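Local coordinates for sugar ABC transporter substrate-binding protein (Treponema pallidum subsp. pallidum, PDB 5U2P) that probably serves as the periplasmic ligand-binding component of an ABC transporter, capturing a solute, perhaps a sugar, that has not been identified, at residues L37-H42 / V88-L93; T74-R79 / H97-Y102. All blocks are in the same frame, centred on the assembly; numbering follows the deposited sequence.

Contact 1. Residues L37-H42 / V88-L93; sequences LIREKH and VVEVSL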
loop_
_atom_site.group_PDB
_atom_site.type_symbol
_atom_site.label_atom_id
_atom_site.label_comp_id
_atom_site.label_asym_id
_atom_site.label_seq_id
_atom_site.Cartn_x
_atom_site.Cartn_y
_atom_site.Cartn_z
ATOM N N LEU A 37 -17.368 14.451 -10.602
ATOM C CA LEU A 37 -16.583 15.312 -9.720
ATOM C C LEU A 37 -15.226 14.660 -9.501
ATOM O O LEU A 37 -15.152 13.484 -9.149
ATOM C CB LEU A 37 -17.273 15.505 -8.367
ATOM C CG LEU A 37 -16.791 16.655 -7.493
ATOM C CD1 LEU A 37 -17.350 17.975 -7.997
ATOM C CD2 LEU A 37 -17.177 16.406 -6.038
ATOM N N ILE A 38 -14.158 15.416 -9.685
ATOM C CA ILE A 38 -12.807 14.870 -9.550
ATOM C C ILE A 38 -11.831 15.906 -8.990
ATOM O O ILE A 38 -12.078 17.108 -9.063
ATOM C CB ILE A 38 -12.287 14.372 -10.909
ATOM C CG1 ILE A 38 -11.006 13.549 -10.730
ATOM C CG2 ILE A 38 -12.079 15.552 -11.864
ATOM C CD1 ILE A 38 -10.442 13.009 -12.013
ATOM N N ARG A 39 -10.731 15.432 -8.411
ATOM C CA ARG A 39 -9.668 16.313 -7.942
ATOM C C ARG A 39 -8.938 16.913 -9.131
ATOM O O ARG A 39 -8.646 16.225 -10.107
ATOM C CB ARG A 39 -8.672 15.559 -7.050
ATOM C CG ARG A 39 -9.177 15.229 -5.645
ATOM C CD ARG A 39 -8.112 14.490 -4.843
ATOM N NE ARG A 39 -8.662 13.758 -3.699
ATOM C CZ ARG A 39 -8.565 14.133 -2.424
ATOM N NH1 ARG A 39 -7.937 15.251 -2.079
ATOM N NH2 ARG A 39 -9.103 13.372 -1.479
ATOM N N GLU A 40 -8.651 18.202 -9.033
ATOM C CA GLU A 40 -7.948 18.933 -10.077
ATOM C C GLU A 40 -6.707 18.180 -10.562
ATOM O O GLU A 40 -6.581 17.880 -11.748
ATOM C CB GLU A 40 -7.564 20.319 -9.548
ATOM C CG GLU A 40 -6.847 21.217 -10.538
ATOM C CD GLU A 40 -6.495 22.565 -9.933
ATOM O OE1 GLU A 40 -6.356 22.643 -8.694
ATOM O OE2 GLU A 40 -6.362 23.544 -10.696
ATOM N N LYS A 41 -5.814 17.833 -9.637
ATOM C CA LYS A 41 -4.537 17.216 -10.010
ATOM C C LYS A 41 -4.688 15.762 -10.429
ATOM O O LYS A 41 -3.736 15.151 -10.894
ATOM C CB LYS A 41 -3.534 17.302 -8.857
ATOM C CG LYS A 41 -3.099 18.718 -8.497
ATOM C CD LYS A 41 -2.002 18.708 -7.438
ATOM C CE LYS A 41 -1.447 20.100 -7.182
ATOM N NZ LYS A 41 -2.450 20.975 -6.520
ATOM N N HIS A 42 -5.882 15.206 -10.266
ATOM C CA HIS A 42 -6.122 13.821 -10.651
ATOM C C HIS A 42 -6.866 13.732 -11.982
ATOM O O HIS A 42 -7.091 12.636 -12.497
ATOM C CB HIS A 42 -6.902 13.092 -9.553
ATOM C CG HIS A 42 -6.096 12.838 -8.315
ATOM N ND1 HIS A 42 -6.649 12.350 -7.151
ATOM C CD2 HIS A 42 -4.777 13.013 -8.060
ATOM C CE1 HIS A 42 -5.704 12.228 -6.234
ATOM N NE2 HIS A 42 -4.559 12.624 -6.760
ATOM N N VAL A 88 -21.013 10.543 -10.706
ATOM C CA VAL A 88 -19.784 9.811 -10.429
ATOM C C VAL A 88 -18.829 10.736 -9.687
ATOM O O VAL A 88 -18.632 11.873 -10.108
ATOM C CB VAL A 88 -19.135 9.287 -11.717
ATOM C CG1 VAL A 88 -17.771 8.649 -11.434
ATOM C CG2 VAL A 88 -20.076 8.298 -12.373
ATOM N N VAL A 89 -18.257 10.258 -8.580
ATOM C CA VAL A 89 -17.364 11.087 -7.772
ATOM C C VAL A 89 -16.082 10.332 -7.456
ATOM O O VAL A 89 -16.098 9.126 -7.167
ATOM C CB VAL A 89 -18.064 11.587 -6.471
ATOM C CG1 VAL A 89 -19.262 12.442 -6.832
ATOM C CG2 VAL A 89 -18.490 10.427 -5.566
ATOM N N GLU A 90 -14.961 11.043 -7.521
ATOM C CA GLU A 90 -13.693 10.503 -7.068
ATOM C C GLU A 90 -13.719 10.301 -5.550
ATOM O O GLU A 90 -14.218 11.151 -4.810
ATOM C CB GLU A 90 -12.516 11.419 -7.460
ATOM C CG GLU A 90 -11.196 10.850 -6.981
ATOM C CD GLU A 90 -9.993 11.716 -7.265
ATOM O OE1 GLU A 90 -10.125 12.738 -7.963
ATOM O OE2 GLU A 90 -8.899 11.354 -6.779
ATOM N N VAL A 91 -13.200 9.163 -5.101
ATOM C CA VAL A 91 -13.089 8.877 -3.679
ATOM C C VAL A 91 -11.711 8.336 -3.368
ATOM O O VAL A 91 -11.037 7.785 -4.223
ATOM C CB VAL A 91 -14.158 7.856 -3.195
ATOM C CG1 VAL A 91 -15.570 8.445 -3.339
ATOM C CG2 VAL A 91 -14.038 6.541 -3.957
ATOM N N SER A 92 -11.305 8.513 -2.113
ATOM C CA SER A 92 -10.084 7.929 -1.594
ATOM C C SER A 92 -10.381 6.584 -0.941
ATOM O O SER A 92 -11.128 6.499 0.038
ATOM C CB SER A 92 -9.427 8.873 -0.584
ATOM O OG SER A 92 -8.935 10.040 -1.230
ATOM N N LEU A 93 -9.803 5.540 -1.513
ATOM C CA LEU A 93 -9.898 4.193 -0.975
ATOM C C LEU A 93 -8.730 3.992 -0.020
ATOM O O LEU A 93 -7.696 4.627 -0.195
ATOM C CB LEU A 93 -9.865 3.160 -2.109
ATOM C CG LEU A 93 -11.069 3.288 -3.059
ATOM C CD1 LEU A 93 -10.818 2.561 -4.379
ATOM C CD2 LEU A 93 -12.351 2.780 -2.407
#
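L37 and V89 pair as a parallel bridge: L37 N donates to V88 O and E90 N returns a bond to L37 O, both at 2.9 Å, and the two short strand segments run at 36° to each other. Beyond the bridge, the side chain of E90 takes over from the backbone. Its CG stands anti to the backbone N (chi1 180°) and the chain runs on fully extended, carrying the carboxylate across the gap. E90 OE1 receives R39 N at 2.8 Å in a nearly straight bond, as a neighbouring strand's carbonyl would. E90 OE2 meets the edge of the H42 ring, ring and carboxylate planes 38° apart; the bond from H42 ND1, modelled at 2.5 Å, is unusually short and its exact length doubtful. R39 crosses the glutamate at about a right angle; its NE makes only a long salt bridge to E90 OE2, 3.9 Å, and its NH2 bonds weakly to S92 OG. OE2 takes a second bond, from Q307 NE2, while OE1 holds R39 N; this fixes the carboxylate's rotation and is consistent with a charged E90. L37 CB touches V89 CG1. Strand 33-39 lies between 61-67 and 88-92, strand 307-311 flanks 88-92 beyond, and helix 72-81 covers V89 through Y72 and L76.

Contact 2. Residues T74-R79 / H97-Y102; sequences TVLHAR and HALDPY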
loop_
_atom_site.group_PDB
_atom_site.type_symbol
_atom_site.label_atom_id
_atom_site.label_comp_id
_atom_site.label_asym_id
_atom_site.label_seq_id
_atom_site.Cartn_x
_atom_site.Cartn_y
_atom_site.Cartn_z
ATOM N N THR A 74 -13.681 18.399 1.515
ATOM C CA THR A 74 -14.673 19.345 2.020
ATOM C C THR A 74 -15.833 19.514 1.038
ATOM O O THR A 74 -17.004 19.450 1.427
ATOM C CB THR A 74 -14.046 20.734 2.281
ATOM O OG1 THR A 74 -13.001 20.614 3.252
ATOM C CG2 THR A 74 -15.093 21.716 2.790
ATOM N N VAL A 75 -15.500 19.737 -0.232
ATOM C CA VAL A 75 -16.511 19.949 -1.261
ATOM C C VAL A 75 -17.369 18.714 -1.482
ATOM O O VAL A 75 -18.588 18.818 -1.559
ATOM C CB VAL A 75 -15.881 20.365 -2.602
ATOM C CG1 VAL A 75 -16.940 20.439 -3.702
ATOM C CG2 VAL A 75 -15.205 21.707 -2.463
ATOM N N LEU A 76 -16.743 17.550 -1.608
ATOM C CA LEU A 76 -17.505 16.322 -1.825
ATOM C C LEU A 76 -18.491 16.070 -0.674
ATOM O O LEU A 76 -19.658 15.745 -0.909
ATOM C CB LEU A 76 -16.563 15.134 -1.977
ATOM C CG LEU A 76 -17.212 13.755 -2.094
ATOM C CD1 LEU A 76 -18.131 13.684 -3.288
ATOM C CD2 LEU A 76 -16.150 12.682 -2.158
ATOM N N HIS A 77 -18.022 16.226 0.563
ATOM C CA HIS A 77 -18.886 16.050 1.736
ATOM C C HIS A 77 -20.110 16.951 1.635
ATOM O O HIS A 77 -21.249 16.498 1.789
ATOM C CB HIS A 77 -18.136 16.370 3.032
ATOM C CG HIS A 77 -17.340 15.229 3.581
ATOM N ND1 HIS A 77 -16.237 14.711 2.937
ATOM C CD2 HIS A 77 -17.468 14.528 4.733
ATOM C CE1 HIS A 77 -15.724 13.734 3.664
ATOM N NE2 HIS A 77 -16.453 13.599 4.755
ATOM N N ALA A 78 -19.869 18.233 1.373
ATOM C CA ALA A 78 -20.954 19.213 1.274
ATOM C C ALA A 78 -21.962 18.862 0.180
ATOM O O ALA A 78 -23.169 18.989 0.379
ATOM C CB ALA A 78 -20.394 20.601 1.022
ATOM N N ARG A 79 -21.461 18.440 -0.981
ATOM C CA ARG A 79 -22.329 18.110 -2.113
ATOM C C ARG A 79 -23.117 16.816 -1.882
ATOM O O ARG A 79 -24.236 16.683 -2.359
ATOM C CB ARG A 79 -21.519 17.986 -3.410
ATOM C CG ARG A 79 -20.703 19.227 -3.765
ATOM C CD ARG A 79 -21.559 20.308 -4.345
ATOM N NE ARG A 79 -22.114 19.927 -5.638
ATOM C CZ ARG A 79 -21.487 20.087 -6.799
ATOM N NH1 ARG A 79 -22.084 19.708 -7.927
ATOM N NH2 ARG A 79 -20.271 20.630 -6.831
ATOM N N HIS A 97 -12.842 8.834 2.996
ATOM C CA HIS A 97 -12.931 10.069 3.777
ATOM C C HIS A 97 -13.908 9.926 4.957
ATOM O O HIS A 97 -14.577 10.891 5.319
ATOM C CB HIS A 97 -13.400 11.245 2.899
ATOM C CG HIS A 97 -12.760 11.323 1.540
ATOM N ND1 HIS A 97 -13.357 10.814 0.401
ATOM C CD2 HIS A 97 -11.611 11.910 1.126
ATOM C CE1 HIS A 97 -12.591 11.063 -0.646
ATOM N NE2 HIS A 97 -11.525 11.728 -0.235
ATOM N N ALA A 98 -14.013 8.724 5.521
ATOM C CA ALA A 98 -14.902 8.446 6.662
ATOM C C ALA A 98 -16.395 8.626 6.351
ATOM O O ALA A 98 -17.233 8.643 7.269
ATOM C CB ALA A 98 -14.512 9.319 7.854
ATOM N N LEU A 99 -16.731 8.746 5.069
ATOM C CA LEU A 99 -18.121 8.805 4.621
ATOM C C LEU A 99 -18.813 7.453 4.784
ATOM O O LEU A 99 -18.185 6.412 4.630
ATOM C CB LEU A 99 -18.188 9.242 3.152
ATOM C CG LEU A 99 -17.663 10.644 2.820
ATOM C CD1 LEU A 99 -17.485 10.826 1.302
ATOM C CD2 LEU A 99 -18.593 11.704 3.379
ATOM N N ASP A 100 -20.109 7.468 5.086
ATOM C CA ASP A 100 -20.890 6.230 5.157
ATOM C C ASP A 100 -21.310 5.788 3.762
ATOM O O ASP A 100 -22.238 6.367 3.162
ATOM C CB ASP A 100 -22.141 6.414 6.041
ATOM C CG ASP A 100 -22.875 5.106 6.293
ATOM O OD1 ASP A 100 -22.595 4.106 5.602
ATOM O OD2 ASP A 100 -23.738 5.071 7.187
ATOM N N PRO A 101 -20.647 4.755 3.211
ATOM C CA PRO A 101 -21.004 4.398 1.831
ATOM C C PRO A 101 -22.436 3.886 1.657
ATOM O O PRO A 101 -22.961 3.934 0.550
ATOM C CB PRO A 101 -19.993 3.288 1.491
ATOM C CG PRO A 101 -19.699 2.655 2.814
ATOM C CD PRO A 101 -19.715 3.782 3.804
ATOM N N TYR A 102 -23.061 3.399 2.731
ATOM C CA TYR A 102 -24.415 2.846 2.620
ATOM C C TYR A 102 -25.440 3.975 2.507
ATOM O O TYR A 102 -26.583 3.760 2.092
ATOM C CB TYR A 102 -24.703 1.918 3.810
ATOM C CG TYR A 102 -23.753 0.738 3.788
ATOM C CD1 TYR A 102 -22.573 0.758 4.509
ATOM C CD2 TYR A 102 -24.005 -0.361 2.968
ATOM C CE1 TYR A 102 -21.682 -0.302 4.460
ATOM C CE2 TYR A 102 -23.124 -1.429 2.914
ATOM C CZ TYR A 102 -21.966 -1.392 3.657
ATOM O OH TYR A 102 -21.076 -2.438 3.593
#
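The helical segment 74-79 faces a loop that leads into the short helix 101-104, and the backbones stay well apart, H77 and L99 being the nearest pair with their CA atoms 7.8 Å from each other. H97 and A98 both have positive phi, and this turn presents H97 and L99 to the helix. Side chains fill the gap. L99 CD2 sits over one face of the H77 ring, 3.3 Å from its centroid and 19° off the normal, a close CH-pi contact displaced toward the rim at NE2 and CD2. The same imidazole is met at its edge, in plane, by the carbonyl of H97; H77 NE2 and H97 O are 3.3 Å apart, and the bent N-H angle of 124° makes this a weak bond. The ring's stronger polar tie is on its other nitrogen, ND1, to the carbonyl of P73 one turn back in the helix. H77 CE1 also lies against H97 CB at 3.5 Å. Deeper in, L76 extends with CG anti to its backbone N (chi1 175°), which brings CD2 to L99 CD1 at 4.1 Å and to CE1 of the H97 ring at 4.2 Å. Farther along the loop, D100 N-caps helix 101-104: its OD1 accepts from Y102 N at 3.0 Å, the donor lying above the carboxylate plane. L76 continues onto L37 of the sheet, and H97 onto R39 and S92. The chemistry is thus mainly apolar and aromatic, with one weak polar link. A carbonyl near each nitrogen of H77 might favour protonation, but the weak bond at NE2 does not establish it, whereas H97 ND1 is buried here without a partner.

In the fold
Both contacts belong to the same lobe, their centres about 12 Å apart. Three of the four segments follow in one run of chain, on helix 72-81, strand 88-92 and the loop before helix 101-104, while 37-42 comes from the earlier strand 33-39. Contact 1 is the buried one, strand against strand inside the mixed sheet, and relies on backbone bonds and a buried carboxylate. Contact 2 is partly buried, on the sheet's flank, where a helix and a loop meet mostly through van der Waals contact. They join directly: R39 NH2 approaches H97 NE2 at 3.2 Å, and L76 CD2 packs on E90 O at 3.6 Å, tying the two contacts together.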